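Local atomic coordinates of glutamate racemase (Escherichia coli, PDB entry 2JFN), a protein that belongs to the aspartate/glutamate/hydantoin racemase family of alpha/beta proteins, in which helices pack around largely parallel sheets. Residues 137-142 / 157-162. Residues are numbered along the deposited sequence; the frame is centred on the assembly and turned at random.
Sequences GTVKRS and IEMLGS
V139 lies over the face of strand 156-161 onto which M159 and G161 turn, with both of its methyl groups at G161. CG1 lies 3.7 Å from the CA of G161, and CG2 reaches that same CA at 3.8 Å, so both methyls of the branched end rest against the same side of the glycine CA. CG1 stands beside its own backbone N, anti to the carbonyl carbon (chi1 -65°), which also sets it 3.8 Å from the N of G161. The backbones approach closely here, with the CA atoms of V139 and G161 5.7 Å apart. Because the strand offers no side chain at G161, the methyls rest directly on main-chain atoms.

M159, two residues earlier on the strand, sends its side chain toward the same loop residue. Its SD passes 4.0 Å from the CB of V139, while CE turns to the carbonyl side, 3.7 Å from the O of V139. The bend at the last torsion (chi3 -64°) carries that methyl round to the oxygen. M159 and G161 thus address different parts of V139: the thioether meets its CB and carbonyl, the glycine its two methyls. The evidence is of van der Waals packing, with 164 Å² buried in total and polar pairing absent between the segments.

Strand 156-161 is one of the two outermost strands of the four-stranded parallel sheet, bonded through its backbone to strand 129-134. V139 lies in the connection leaving that neighbour, where its side chain also touches A134, before helix 142-150 begins. M159 packs on H145 and I148 of this helix, and L160, whose CB points away from the loop, touches L133, L187 and W190. The contact lies within a beta-alpha-beta crossover, setting the loop after its first strand against the C-terminal part of its second.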
loop_
_atom_site.group_PDB
_atom_site.type_symbol
_atom_site.label_atom_id
_atom_site.label_comp_id
_atom_site.label_asym_id
_atom_site.label_seq_id
_atom_site.Cartn_x
_atom_site.Cartn_y
_atom_site.Cartn_z
ATOM N N GLY A 137 4.277 11.382 -6.738
ATOM C CA GLY A 137 3.930 10.844 -8.042
ATOM C C GLY A 137 2.470 10.479 -8.251
ATOM O O GLY A 137 1.968 10.548 -9.374
ATOM N N THR A 138 1.786 10.094 -7.181
ATOM C CA THR A 138 0.382 9.698 -7.266
ATOM C C THR A 138 -0.583 10.858 -7.517
ATOM O O THR A 138 -1.642 10.669 -8.114
ATOM C CB THR A 138 -0.056 8.969 -5.981
ATOM O OG1 THR A 138 0.771 7.816 -5.786
ATOM C CG2 THR A 138 -1.513 8.533 -6.077
ATOM N N VAL A 139 -0.216 12.052 -7.059
ATOM C CA VAL A 139 -1.068 13.226 -7.233
ATOM C C VAL A 139 -0.895 13.884 -8.603
ATOM O O VAL A 139 -1.552 14.882 -8.911
ATOM C CB VAL A 139 -0.789 14.284 -6.133
ATOM C CG1 VAL A 139 -1.176 13.734 -4.771
ATOM C CG2 VAL A 139 0.678 14.674 -6.146
ATOM N N LYS A 140 -0.017 13.316 -9.423
ATOM C CA LYS A 140 0.249 13.850 -10.757
ATOM C C LYS A 140 -0.281 12.905 -11.835
ATOM O O LYS A 140 -0.195 13.196 -13.030
ATOM C CB LYS A 140 1.759 14.054 -10.934
ATOM C CG LYS A 140 2.173 14.691 -12.256
ATOM C CD LYS A 140 3.675 14.980 -12.294
ATOM C CE LYS A 140 4.508 13.708 -12.183
ATOM N NZ LYS A 140 4.261 12.774 -13.317
ATOM N N ARG A 141 -0.836 11.778 -11.401
ATOM C CA ARG A 141 -1.374 10.772 -12.309
ATOM C C ARG A 141 -2.771 11.103 -12.820
ATOM O O ARG A 141 -3.609 11.620 -12.081
ATOM C CB ARG A 141 -1.407 9.411 -11.613
ATOM C CG ARG A 141 -0.041 8.782 -11.414
ATOM C CD ARG A 141 0.520 8.290 -12.737
ATOM N NE ARG A 141 1.851 7.707 -12.594
ATOM C CZ ARG A 141 2.928 8.389 -12.219
ATOM N NH1 ARG A 141 2.836 9.684 -11.944
ATOM N NH2 ARG A 141 4.101 7.779 -12.125
ATOM N N SER A 142 -3.015 10.791 -14.089
ATOM C CA SER A 142 -4.314 11.035 -14.702
ATOM C C SER A 142 -5.350 10.127 -14.045
ATOM O O SER A 142 -6.495 10.524 -13.835
ATOM C CB SER A 142 -4.256 10.747 -16.206
ATOM O OG SER A 142 -3.972 9.382 -16.455
ATOM N N ILE A 157 -12.016 18.416 -3.477
ATOM C CA ILE A 157 -10.859 17.621 -3.103
ATOM C C ILE A 157 -9.593 18.443 -2.937
ATOM O O ILE A 157 -9.193 19.179 -3.836
ATOM C CB ILE A 157 -10.592 16.521 -4.152
ATOM C CG1 ILE A 157 -11.816 15.613 -4.275
ATOM C CG2 ILE A 157 -9.352 15.723 -3.776
ATOM C CD1 ILE A 157 -12.220 14.929 -2.984
ATOM N N GLU A 158 -8.969 18.308 -1.773
ATOM C CA GLU A 158 -7.726 19.003 -1.476
ATOM C C GLU A 158 -6.615 17.964 -1.570
ATOM O O GLU A 158 -6.501 17.100 -0.703
ATOM C CB GLU A 158 -7.756 19.582 -0.060
ATOM C CG GLU A 158 -8.792 20.668 0.166
ATOM C CD GLU A 158 -8.584 21.864 -0.740
ATOM O OE1 GLU A 158 -7.430 22.325 -0.865
ATOM O OE2 GLU A 158 -9.577 22.345 -1.324
ATOM N N MET A 159 -5.809 18.040 -2.624
ATOM C CA MET A 159 -4.716 17.089 -2.806
ATOM C C MET A 159 -3.424 17.560 -2.174
ATOM O O MET A 159 -3.105 18.747 -2.192
ATOM C CB MET A 159 -4.444 16.829 -4.287
ATOM C CG MET A 159 -5.424 15.910 -4.982
ATOM S SD MET A 159 -4.657 15.252 -6.489
ATOM C CE MET A 159 -4.438 16.767 -7.445
ATOM N N LEU A 160 -2.675 16.613 -1.628
ATOM C CA LEU A 160 -1.395 16.916 -1.012
ATOM C C LEU A 160 -0.480 15.706 -1.224
ATOM O O LEU A 160 -0.671 14.653 -0.612
ATOM C CB LEU A 160 -1.589 17.207 0.481
ATOM C CG LEU A 160 -0.484 17.988 1.192
ATOM C CD1 LEU A 160 -0.980 18.434 2.565
ATOM C CD2 LEU A 160 0.764 17.129 1.317
ATOM N N GLY A 161 0.495 15.857 -2.117
ATOM C CA GLY A 161 1.424 14.775 -2.401
ATOM C C GLY A 161 2.718 14.969 -1.635
ATOM O O GLY A 161 3.310 16.048 -1.675
ATOM N N SER A 162 3.168 13.933 -0.937
ATOM C CA SER A 162 4.396 14.048 -0.160
ATOM C C SER A 162 5.280 12.812 -0.178
ATOM O O SER A 162 4.948 11.791 0.422
ATOM C CB SER A 162 4.068 14.392 1.297
ATOM O OG SER A 162 5.243 14.368 2.094
#